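Local coordinates for protein cupin 2, conserved barrel (Desulfitobacterium hafniense, PDB 2OZJ) that is of unknown function but has the conserved cupin beta-barrel fold, whose relatives often bind a metal ion or small molecule inside the barrel, at residues Lys6-Glu11 against Ala17-Ala22; Thr60-Leu65 against Ala69-Asp74; His94-Ala97 against Arg101-Met104. All blocks are in the same frame, centred on the assembly; numbering follows the deposited sequence.

Interaction 1: Lys6-Glu11 against Ala17-Ala22; sequences KNLPQE and ASLIEA
N7, L8 and P9 all meet a single methyl group, CD1 of L19. At N7 it is the backbone that takes part: the carbonyl O lies 4.2 Å from L19 CD1, while the side-chain amide is engaged elsewhere, its ND2 hydrogen-bonded to the carbonyl O of A31. The backbone of N7 is in the left-handed region (phi 60°), a conformation that asparagine tolerates better than most residues, and it turns the chain out of strand 4-5 into the loop. L8 follows, buried, its apolar branches suited to a site shared by L19 and M87 of the second subunit. Its CB points away from L19, yet the far end of the side chain comes back, and CD2 stands 3.9 Å from L19 CD1 with the two leucines crossing at about a right angle. This loop belongs to the N-terminal arm of a cupin chain, which here reaches across the dimer: P9 packs on V85 of the second subunit and its backbone hydrogen-bonds to that subunit. The P9 ring carbon CD faces L19 CD1, 4.1 Å away; a rigid proline suits an extended loop. L19 closes a 3-10 turn and points its CB toward the arm. With CG beside the backbone N (chi1 -61°) and an extended chi2, its CD1 reaches the loop, and the side chain also touches M30 and L42 in the sheet.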
ATOM      1  N   LYS A   6       2.475   4.716  11.628  1.00  9.23           N
ATOM      2  CA  LYS A   6       2.680   6.112  11.974  1.00 10.24           C
ATOM      3  C   LYS A   6       2.711   7.017  10.740  1.00  8.47           C
ATOM      4  O   LYS A   6       2.830   6.559   9.622  1.00 10.81           O
ATOM      5  CB  LYS A   6       3.986   6.282  12.790  1.00 11.43           C
ATOM      6  CG  LYS A   6       5.239   5.910  12.015  1.00 11.99           C
ATOM      7  CD  LYS A   6       6.492   6.297  12.773  1.00 13.81           C
ATOM      8  CE  LYS A   6       7.738   5.985  11.946  1.00 19.44           C
ATOM      9  NZ  LYS A   6       8.962   6.601  12.579  1.00 22.93           N
ATOM     10  N   ASN A   7       2.612   8.322  11.025  1.00 10.08           N
ATOM     11  CA  ASN A   7       2.682   9.370  10.046  1.00  9.81           C
ATOM     12  C   ASN A   7       1.612   9.303   8.964  1.00 12.28           C
ATOM     13  O   ASN A   7       1.823   9.743   7.815  1.00 13.90           O
ATOM     14  CB  ASN A   7       4.092   9.462   9.439  1.00 10.53           C
ATOM     15  CG  ASN A   7       5.141   9.822  10.458  1.00  8.64           C
ATOM     16  OD1 ASN A   7       4.886  10.582  11.408  1.00 10.42           O
ATOM     17  ND2 ASN A   7       6.341   9.242  10.296  1.00 13.60           N
ATOM     18  N   LEU A   8       0.432   8.821   9.377  1.00 14.37           N
ATOM     19  CA  LEU A   8      -0.719   8.645   8.492  1.00 13.28           C
ATOM     20  C   LEU A   8      -1.949   9.269   9.106  1.00 13.47           C
ATOM     21  O   LEU A   8      -2.083   9.255  10.353  1.00 13.17           O
ATOM     22  CB  LEU A   8      -1.005   7.158   8.267  1.00 12.36           C
ATOM     23  CG  LEU A   8       0.022   6.399   7.424  1.00 12.36           C
ATOM     24  CD1 LEU A   8      -0.041   4.893   7.751  1.00 13.25           C
ATOM     25  CD2 LEU A   8      -0.218   6.711   5.944  1.00 14.04           C
ATOM     26  N   PRO A   9      -2.846   9.814   8.259  1.00 10.92           N
ATOM     27  CA  PRO A   9      -4.014  10.424   8.904  1.00 11.83           C
ATOM     28  C   PRO A   9      -4.940   9.426   9.595  1.00 11.35           C
ATOM     29  O   PRO A   9      -5.116   8.292   9.109  1.00 12.50           O
ATOM     30  CB  PRO A   9      -4.740  11.106   7.753  1.00 15.81           C
ATOM     31  CG  PRO A   9      -4.263  10.505   6.518  1.00 13.41           C
ATOM     32  CD  PRO A   9      -2.919   9.881   6.784  1.00 13.07           C
ATOM     33  N   GLN A  10      -5.493   9.831  10.740  1.00 12.37           N
ATOM     34  CA  GLN A  10      -6.407   9.004  11.486  1.00 12.99           C
ATOM     35  C   GLN A  10      -7.789   9.595  11.554  1.00 12.99           C
ATOM     36  O   GLN A  10      -8.743   8.869  11.850  1.00 13.57           O
ATOM     37  CB  GLN A  10      -5.896   8.793  12.899  1.00 10.83           C
ATOM     38  CG  GLN A  10      -4.623   7.977  12.966  1.00 15.00           C
ATOM     39  CD  GLN A  10      -4.125   7.842  14.371  1.00 17.23           C
ATOM     40  OE1 GLN A  10      -4.918   7.714  15.306  1.00 23.06           O
ATOM     41  NE2 GLN A  10      -2.809   7.918  14.547  1.00 24.40           N
ATOM     42  N   GLU A  11      -7.925  10.896  11.304  1.00 15.00           N
ATOM     43  CA  GLU A  11      -9.238  11.505  11.369  1.00 17.01           C
ATOM     44  C   GLU A  11      -9.746  12.103  10.065  1.00 18.63           C
ATOM     45  O   GLU A  11     -10.949  12.211   9.900  1.00 21.49           O
ATOM     46  CB  GLU A  11      -9.278  12.593  12.443  1.00 15.12           C
ATOM     47  CG  GLU A  11      -8.257  12.404  13.568  1.00 17.36           C
ATOM     48  CD  GLU A  11      -8.698  13.001  14.866  1.00 19.14           C
ATOM     49  OE1 GLU A  11      -9.921  12.933  15.182  1.00 30.16           O
ATOM     50  OE2 GLU A  11      -7.822  13.563  15.580  1.00 28.37           O
ATOM     51  N   ALA A  17      -0.306  10.183  -2.037  1.00 16.65           N
ATOM     52  CA  ALA A  17       0.634  11.045  -2.756  1.00 15.07           C
ATOM     53  C   ALA A  17       0.752  12.427  -2.117  1.00 17.53           C
ATOM     54  O   ALA A  17       1.776  13.097  -2.220  1.00 22.85           O
ATOM     55  CB  ALA A  17       0.199  11.205  -4.201  1.00 15.23           C
ATOM     56  N   SER A  18      -0.311  12.890  -1.473  1.00 17.14           N
ATOM     57  CA  SER A  18      -0.309  14.221  -0.875  1.00 16.51           C
ATOM     58  C   SER A  18       0.541  14.300   0.414  1.00 16.73           C
ATOM     59  O   SER A  18       0.768  15.396   0.913  1.00 20.14           O
ATOM     60  CB  SER A  18      -1.754  14.725  -0.652  1.00 16.30           C
ATOM     61  OG  SER A  18      -2.298  14.137   0.489  1.00 21.74           O
ATOM     62  N   LEU A  19       0.994  13.171   0.957  1.00 15.37           N
ATOM     63  CA  LEU A  19       1.714  13.148   2.218  1.00 14.44           C
ATOM     64  C   LEU A  19       3.227  13.426   2.030  1.00 15.51           C
ATOM     65  O   LEU A  19       3.918  13.639   3.002  1.00 19.60           O
ATOM     66  CB  LEU A  19       1.526  11.837   2.953  1.00 15.72           C
ATOM     67  CG  LEU A  19       0.083  11.475   3.358  1.00 15.01           C
ATOM     68  CD1 LEU A  19       0.142  10.119   4.027  1.00 13.89           C
ATOM     69  CD2 LEU A  19      -0.546  12.512   4.254  1.00 22.75           C
ATOM     70  N   ILE A  20       3.697  13.452   0.786  1.00 18.21           N
ATOM     71  CA  ILE A  20       5.113  13.720   0.486  1.00 17.65           C
ATOM     72  C   ILE A  20       5.221  14.627  -0.749  1.00 16.40           C
ATOM     73  O   ILE A  20       4.506  14.439  -1.733  1.00 18.72           O
ATOM     74  CB  ILE A  20       5.930  12.400   0.337  1.00 17.07           C
ATOM     75  CG1 ILE A  20       7.437  12.636   0.455  1.00 20.30           C
ATOM     76  CG2 ILE A  20       5.636  11.648  -0.968  1.00 16.76           C
ATOM     77  CD1 ILE A  20       8.200  11.339   0.678  1.00 19.72           C
ATOM     78  N   GLU A  21       6.107  15.611  -0.705  1.00 15.51           N
ATOM     79  CA  GLU A  21       6.394  16.404  -1.902  1.00 18.66           C
ATOM     80  C   GLU A  21       7.340  15.672  -2.846  1.00 19.58           C
ATOM     81  O   GLU A  21       7.923  14.666  -2.473  1.00 19.92           O
ATOM     82  CB  GLU A  21       6.983  17.756  -1.515  1.00 20.55           C
ATOM     83  CG  GLU A  21       5.986  18.564  -0.698  1.00 23.73           C
ATOM     84  CD  GLU A  21       6.652  19.604   0.193  1.00 33.99           C
ATOM     85  OE1 GLU A  21       7.342  19.227   1.165  1.00 38.27           O
ATOM     86  OE2 GLU A  21       6.480  20.795  -0.081  1.00 35.95           O
ATOM     87  N   ALA A  22       7.451  16.161  -4.078  1.00 19.72           N
ATOM     88  CA  ALA A  22       8.444  15.674  -4.982  0.50 20.10           C
ATOM     89  C   ALA A  22       9.332  16.891  -5.340  0.50 19.33           C
ATOM     90  O   ALA A  22       8.908  18.065  -5.347  0.50 18.71           O
ATOM     91  CB  ALA A  22       7.786  14.913  -6.192  1.00 19.63           C
TER

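Interaction 2: Thr60-Leu65 against Ala69-Asp74; sequences TLYLIL and AVITFD
The ring of Y62 and the side chain of I71 cross obliquely, the delta methyl of I71 reaching the ring beside CD2, so that Y62 CD2 and I71 CD1 are 3.9 Å apart. In both residues CB is directed at the other strand. I71 has CG1 beside its backbone N (chi1 -61°) and a fully extended chi2, which carries CD1 across the gap between the strands, where Y62 CA and I71 CA are 9.9 Å apart. Its other branch stays on its own strand, where CG2 lies 3.9 Å above the plane of the F73 ring, offset toward the rim. Y62 is packed in a similar way, with T60 CG2 placed over one face of its ring. Two residues on from Y62 and two back from I71, the strands are closer and the pair is smaller: I64 CD1 meets A69 CB at 4.2 Å, alanine fitting because I64 CA and A69 CA are only 7.8 Å apart. All four residues are buried and apolar where they meet, while the polar end of Y62 is satisfied by a hydrogen bond between Y62 OH and H94 NE2. The contact thus spans the interior of the cupin barrel between its two sheets. Strand 60-65 lies between strands 102-109 and 84-88, with L61 and L63 packing on L5 and L16 of the second subunit; strand 68-73 is the middle of the facing sheet, between strands 76-80 and 95-98.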
ATOM      1  N   THR A  60       9.789  -7.301  -1.415  1.00 10.29           N
ATOM      2  CA  THR A  60       9.420  -5.901  -1.475  1.00 11.09           C
ATOM      3  C   THR A  60       8.328  -5.702  -2.474  1.00 11.88           C
ATOM      4  O   THR A  60       8.340  -6.331  -3.523  1.00 11.73           O
ATOM      5  CB  THR A  60      10.608  -5.060  -1.930  1.00 13.71           C
ATOM      6  OG1 THR A  60      11.663  -5.282  -1.009  1.00 16.70           O
ATOM      7  CG2 THR A  60      10.263  -3.579  -1.943  1.00 12.54           C
ATOM      8  N   LEU A  61       7.344  -4.883  -2.146  0.50 13.93           N
ATOM      9  CA  LEU A  61       6.426  -4.364  -3.158  0.50 15.87           C
ATOM     10  C   LEU A  61       6.597  -2.864  -3.292  0.50 14.01           C
ATOM     11  O   LEU A  61       6.650  -2.126  -2.303  0.50 13.89           O
ATOM     12  CB  LEU A  61       4.968  -4.707  -2.874  0.50 15.80           C
ATOM     13  CG  LEU A  61       4.049  -3.918  -1.929  0.50 15.95           C
ATOM     14  CD1 LEU A  61       3.700  -2.512  -2.477  0.50 16.44           C
ATOM     15  CD2 LEU A  61       2.757  -4.680  -1.670  0.50 17.75           C
ATOM     16  N   TYR A  62       6.653  -2.443  -4.536  1.00 11.56           N
ATOM     17  CA  TYR A  62       6.708  -1.022  -4.938  1.00 12.00           C
ATOM     18  C   TYR A  62       5.348  -0.639  -5.562  1.00 13.35           C
ATOM     19  O   TYR A  62       4.810  -1.352  -6.423  1.00 13.41           O
ATOM     20  CB  TYR A  62       7.789  -0.786  -5.973  1.00 15.86           C
ATOM     21  CG  TYR A  62       9.164  -1.005  -5.470  1.00 12.79           C
ATOM     22  CD1 TYR A  62       9.730  -0.099  -4.614  1.00 15.55           C
ATOM     23  CD2 TYR A  62       9.909  -2.111  -5.842  1.00 12.00           C
ATOM     24  CE1 TYR A  62      11.006  -0.280  -4.130  1.00 17.25           C
ATOM     25  CE2 TYR A  62      11.209  -2.300  -5.349  1.00 16.70           C
ATOM     26  CZ  TYR A  62      11.735  -1.378  -4.501  1.00 14.38           C
ATOM     27  OH  TYR A  62      13.008  -1.527  -3.999  1.00 18.95           O
ATOM     28  N   LEU A  63       4.822   0.500  -5.142  1.00 12.25           N
ATOM     29  CA  LEU A  63       3.584   1.066  -5.675  1.00 13.32           C
ATOM     30  C   LEU A  63       3.843   2.500  -6.088  1.00 12.55           C
ATOM     31  O   LEU A  63       4.235   3.324  -5.254  1.00 15.26           O
ATOM     32  CB  LEU A  63       2.438   1.015  -4.679  1.00 12.18           C
ATOM     33  CG  LEU A  63       1.121   1.708  -5.077  1.00 16.10           C
ATOM     34  CD1 LEU A  63       0.292   1.002  -6.191  1.00 18.62           C
ATOM     35  CD2 LEU A  63       0.258   1.790  -3.783  1.00 17.01           C
ATOM     36  N   ILE A  64       3.670   2.784  -7.385  1.00 14.35           N
ATOM     37  CA  ILE A  64       3.917   4.127  -7.884  1.00 12.18           C
ATOM     38  C   ILE A  64       2.699   5.002  -7.601  1.00 13.70           C
ATOM     39  O   ILE A  64       1.590   4.654  -7.973  1.00 15.23           O
ATOM     40  CB  ILE A  64       4.255   4.148  -9.376  1.00 15.22           C
ATOM     41  CG1 ILE A  64       5.362   3.158  -9.677  1.00 16.32           C
ATOM     42  CG2 ILE A  64       4.693   5.574  -9.810  1.00 17.03           C
ATOM     43  CD1 ILE A  64       6.612   3.390  -8.914  1.00 20.14           C
ATOM     44  N   LEU A  65       2.908   6.114  -6.911  1.00 12.09           N
ATOM     45  CA  LEU A  65       1.822   6.988  -6.513  1.00 13.91           C
ATOM     46  C   LEU A  65       1.615   8.121  -7.521  1.00 14.24           C
ATOM     47  O   LEU A  65       0.491   8.560  -7.763  1.00 17.75           O
ATOM     48  CB  LEU A  65       2.099   7.580  -5.135  1.00 13.92           C
ATOM     49  CG  LEU A  65       2.307   6.564  -4.016  1.00 13.26           C
ATOM     50  CD1 LEU A  65       2.676   7.293  -2.738  1.00 14.81           C
ATOM     51  CD2 LEU A  65       1.085   5.658  -3.822  1.00 14.25           C
ATOM     52  N   ALA A  69       8.576   5.810 -13.351  1.00 17.19           N
ATOM     53  CA  ALA A  69       9.817   5.229 -12.865  1.00 16.18           C
ATOM     54  C   ALA A  69      10.226   4.061 -13.761  1.00 16.26           C
ATOM     55  O   ALA A  69       9.461   3.616 -14.621  1.00 15.24           O
ATOM     56  CB  ALA A  69       9.651   4.755 -11.415  1.00 18.96           C
ATOM     57  N   VAL A  70      11.442   3.577 -13.542  1.00 16.65           N
ATOM     58  CA  VAL A  70      11.972   2.421 -14.245  1.00 17.40           C
ATOM     59  C   VAL A  70      12.709   1.571 -13.230  1.00 17.96           C
ATOM     60  O   VAL A  70      13.484   2.105 -12.427  1.00 20.51           O
ATOM     61  CB  VAL A  70      12.960   2.821 -15.364  1.00 19.43           C
ATOM     62  CG1 VAL A  70      13.485   1.587 -16.095  1.00 14.28           C
ATOM     63  CG2 VAL A  70      12.297   3.772 -16.335  1.00 23.07           C
ATOM     64  N   ILE A  71      12.461   0.267 -13.242  1.00 14.45           N
ATOM     65  CA  ILE A  71      13.187  -0.649 -12.391  1.00 16.60           C
ATOM     66  C   ILE A  71      14.075  -1.522 -13.244  1.00 15.87           C
ATOM     67  O   ILE A  71      13.649  -2.043 -14.275  1.00 16.87           O
ATOM     68  CB  ILE A  71      12.291  -1.569 -11.547  1.00 15.79           C
ATOM     69  CG1 ILE A  71      11.429  -0.758 -10.616  1.00 19.48           C
ATOM     70  CG2 ILE A  71      13.152  -2.459 -10.687  1.00 15.25           C
ATOM     71  CD1 ILE A  71      10.504  -1.643  -9.674  1.00 23.71           C
ATOM     72  N   THR A  72      15.322  -1.682 -12.803  1.00 17.96           N
ATOM     73  CA  THR A  72      16.329  -2.465 -13.529  1.00 18.76           C
ATOM     74  C   THR A  72      16.758  -3.687 -12.736  1.00 19.52           C
ATOM     75  O   THR A  72      17.108  -3.539 -11.572  1.00 21.37           O
ATOM     76  CB  THR A  72      17.607  -1.600 -13.768  1.00 19.74           C
ATOM     77  OG1 THR A  72      17.287  -0.501 -14.622  1.00 23.48           O
ATOM     78  CG2 THR A  72      18.712  -2.405 -14.414  1.00 22.51           C
ATOM     79  N   PHE A  73      16.775  -4.872 -13.366  1.00 23.94           N
ATOM     80  CA  PHE A  73      17.353  -6.087 -12.737  1.00 25.23           C
ATOM     81  C   PHE A  73      17.695  -7.195 -13.700  1.00 27.82           C
ATOM     82  O   PHE A  73      16.815  -7.683 -14.411  1.00 28.76           O
ATOM     83  CB  PHE A  73      16.480  -6.684 -11.611  1.00 27.24           C
ATOM     84  CG  PHE A  73      14.999  -6.559 -11.820  1.00 25.40           C
ATOM     85  CD1 PHE A  73      14.432  -6.516 -13.085  1.00 26.95           C
ATOM     86  CD2 PHE A  73      14.167  -6.502 -10.721  1.00 27.49           C
ATOM     87  CE1 PHE A  73      13.087  -6.399 -13.245  1.00 29.46           C
ATOM     88  CE2 PHE A  73      12.816  -6.383 -10.879  1.00 28.64           C
ATOM     89  CZ  PHE A  73      12.271  -6.334 -12.144  1.00 31.45           C
ATOM     90  N   ASP A  74      18.990  -7.540 -13.749  1.00 27.89           N
ATOM     91  CA  ASP A  74      19.439  -8.768 -14.397  1.00 27.49           C
ATOM     92  C   ASP A  74      19.377  -8.664 -15.918  1.00 26.67           C
ATOM     93  O   ASP A  74      20.403  -8.544 -16.589  1.00 29.47           O
ATOM     94  CB  ASP A  74      18.609  -9.961 -13.917  1.00 26.51           C
TER

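Interaction 3: His94-Ala97 against Arg101-Met104; sequences HAIA and RFKM
Where the chain passes from one sheet of the cupin barrel to the other, I96 and A97 on strand 95-98 face F102 and M104 on strand 102-109 across the interior, the two pairs lying on either side, in sequence, of the turn that makes the passage. The axes of segments 95-97 and 102-104 come no nearer than 10.2 Å, their directions 137° apart, too far for backbone pairing, so side chains must fill the space. I96 does most of this. With CG1 opposite the backbone N (chi1 174°), its long branch runs inward, and CG1 comes within 4.2 Å of F102 CZ as the two side chains cross at a slant. Its tip continues past selenomethionine M104, the two sliding by each other in opposite directions, with I96 CD1 3.7 Å from M104 SE in one of the two conformers of M104, so the distance is less certain. A97 points its CB away, and it is the backbone that meets the aromatic ring, A97 C lying 4.1 Å from F102 CE1. Flat and broad, F102 suits this corner: it also packs on A69 and meets the ring of F45 edge-to-face. Apolar side chains from facing sheets thus fill the interior of a beta-barrel, as in the cupin fold.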
ATOM      1  N   HIS A  94      18.389  -5.075  -7.719  1.00 15.96           N
ATOM      2  CA  HIS A  94      17.563  -4.203  -8.545  1.00 16.69           C
ATOM      3  C   HIS A  94      17.880  -2.741  -8.248  1.00 16.49           C
ATOM      4  O   HIS A  94      18.476  -2.419  -7.226  1.00 20.00           O
ATOM      5  CB  HIS A  94      16.056  -4.488  -8.341  1.00 15.32           C
ATOM      6  CG  HIS A  94      15.537  -4.149  -6.981  1.00 13.98           C
ATOM      7  ND1 HIS A  94      15.875  -4.867  -5.853  1.00 14.73           N
ATOM      8  CD2 HIS A  94      14.684  -3.184  -6.568  1.00 14.24           C
ATOM      9  CE1 HIS A  94      15.251  -4.357  -4.808  1.00 16.01           C
ATOM     10  NE2 HIS A  94      14.537  -3.322  -5.211  1.00 16.51           N
ATOM     11  N   ALA A  95      17.468  -1.867  -9.158  1.00 18.30           N
ATOM     12  CA  ALA A  95      17.572  -0.422  -8.951  1.00 17.55           C
ATOM     13  C   ALA A  95      16.324   0.258  -9.491  1.00 19.20           C
ATOM     14  O   ALA A  95      15.696  -0.213 -10.424  1.00 21.99           O
ATOM     15  CB  ALA A  95      18.839   0.149  -9.609  1.00 17.11           C
ATOM     16  N   ILE A  96      15.943   1.365  -8.880  1.00 19.66           N
ATOM     17  CA  ILE A  96      14.793   2.096  -9.336  1.00 21.08           C
ATOM     18  C   ILE A  96      15.222   3.553  -9.572  1.00 21.93           C
ATOM     19  O   ILE A  96      16.047   4.103  -8.844  1.00 25.23           O
ATOM     20  CB  ILE A  96      13.542   1.810  -8.382  1.00 23.82           C
ATOM     21  CG1 ILE A  96      12.336   2.673  -8.729  1.00 27.14           C
ATOM     22  CG2 ILE A  96      13.875   1.884  -6.873  1.00 25.13           C
ATOM     23  CD1 ILE A  96      11.032   1.996  -8.227  1.00 25.50           C
ATOM     24  N   ALA A  97      14.746   4.137 -10.662  1.00 19.59           N
ATOM     25  CA  ALA A  97      15.092   5.497 -11.063  1.00 18.48           C
ATOM     26  C   ALA A  97      13.831   6.155 -11.543  1.00 20.39           C
ATOM     27  O   ALA A  97      12.927   5.481 -12.019  1.00 24.33           O
ATOM     28  CB  ALA A  97      16.104   5.487 -12.149  1.00 17.07           C
ATOM     29  N   ARG A 101      10.312  13.343 -12.010  1.00 18.02           N
ATOM     30  CA  ARG A 101       9.914  13.250 -10.617  1.00 16.15           C
ATOM     31  C   ARG A 101       8.902  12.115 -10.406  1.00 15.88           C
ATOM     32  O   ARG A 101       8.084  11.828 -11.270  1.00 17.80           O
ATOM     33  CB  ARG A 101       9.281  14.560 -10.152  1.00 17.20           C
ATOM     34  CG  ARG A 101      10.244  15.731 -10.088  1.00 18.85           C
ATOM     35  CD  ARG A 101       9.597  17.013 -10.597  1.00 34.41           C
ATOM     36  NE  ARG A 101       8.973  17.778  -9.521  1.00 38.39           N
ATOM     37  CZ  ARG A 101       9.420  18.950  -9.055  1.00 40.39           C
ATOM     38  NH1 ARG A 101      10.511  19.545  -9.556  1.00 42.72           N
ATOM     39  NH2 ARG A 101       8.752  19.547  -8.075  1.00 40.36           N
ATOM     40  N   PHE A 102       8.992  11.434  -9.279  1.00 15.02           N
ATOM     41  CA  PHE A 102       7.967  10.456  -8.910  1.00 15.24           C
ATOM     42  C   PHE A 102       7.892  10.266  -7.395  1.00 14.67           C
ATOM     43  O   PHE A 102       8.780  10.670  -6.647  1.00 12.64           O
ATOM     44  CB  PHE A 102       8.143   9.097  -9.654  1.00 15.92           C
ATOM     45  CG  PHE A 102       9.184   8.214  -9.069  1.00 13.37           C
ATOM     46  CD1 PHE A 102      10.520   8.571  -9.122  1.00 17.13           C
ATOM     47  CD2 PHE A 102       8.823   7.029  -8.435  1.00 20.38           C
ATOM     48  CE1 PHE A 102      11.490   7.773  -8.564  1.00 17.06           C
ATOM     49  CE2 PHE A 102       9.789   6.236  -7.878  1.00 17.99           C
ATOM     50  CZ  PHE A 102      11.115   6.600  -7.929  1.00 19.19           C
ATOM     51  N   LYS A 103       6.788   9.654  -6.978  1.00 12.77           N
ATOM     52  CA  LYS A 103       6.540   9.315  -5.625  1.00 12.74           C
ATOM     53  C   LYS A 103       6.154   7.847  -5.570  1.00 12.74           C
ATOM     54  O   LYS A 103       5.417   7.355  -6.439  1.00 13.59           O
ATOM     55  CB  LYS A 103       5.382  10.128  -5.080  1.00 14.20           C
ATOM     56  CG  LYS A 103       5.589  11.625  -5.055  1.00 12.90           C
ATOM     57  CD  LYS A 103       4.308  12.319  -4.599  1.00 14.53           C
ATOM     58  CE  LYS A 103       4.416  13.844  -4.707  1.00 18.47           C
ATOM     59  NZ  LYS A 103       3.144  14.513  -4.297  1.00 15.07           N
HETATM   60  N   MSE A 104       6.660   7.123  -4.583  0.70 13.62           N
HETATM   61  CA  MSE A 104       6.280   5.723  -4.408  0.70 14.63           C
HETATM   62  C   MSE A 104       6.122   5.308  -2.957  0.70 14.10           C
HETATM   63  O   MSE A 104       6.703   5.901  -2.050  0.70 12.29           O
HETATM   64  CB  MSE A 104       7.316   4.811  -5.066  0.70 15.54           C
HETATM   65  CG  MSE A 104       8.622   4.812  -4.354  0.70 14.94           C
HETATM   66 SE   MSE A 104       9.869   3.529  -5.041  0.53 21.53          SE
HETATM   67  CE  MSE A 104      11.389   4.279  -4.139  0.70 22.65           C
TER

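How the interactions relate
Along the chain the three contacts come in series, interaction 1 first and interaction 3 last. Interactions 2 and 3 are neighbours, their centres about 6 Å apart, and join the same two sheets: strands 60-65 and 102-109 are adjacent in one, 68-73 and 95-98 in the other, the latter pair tied by a probable hydrogen bond of 2.8 Å between T72 N and A95 O. Interaction 1 lies farther out, about 21 Å from interaction 2 and 18 Å from interaction 3, centre to centre; a probable hydrogen bond between K103 NZ and A17 O (2.9 Å) links it to interaction 3. The inner pair thus forms barrel core, while interactions 1 and 2 both touch the second subunit and interaction 3 does not.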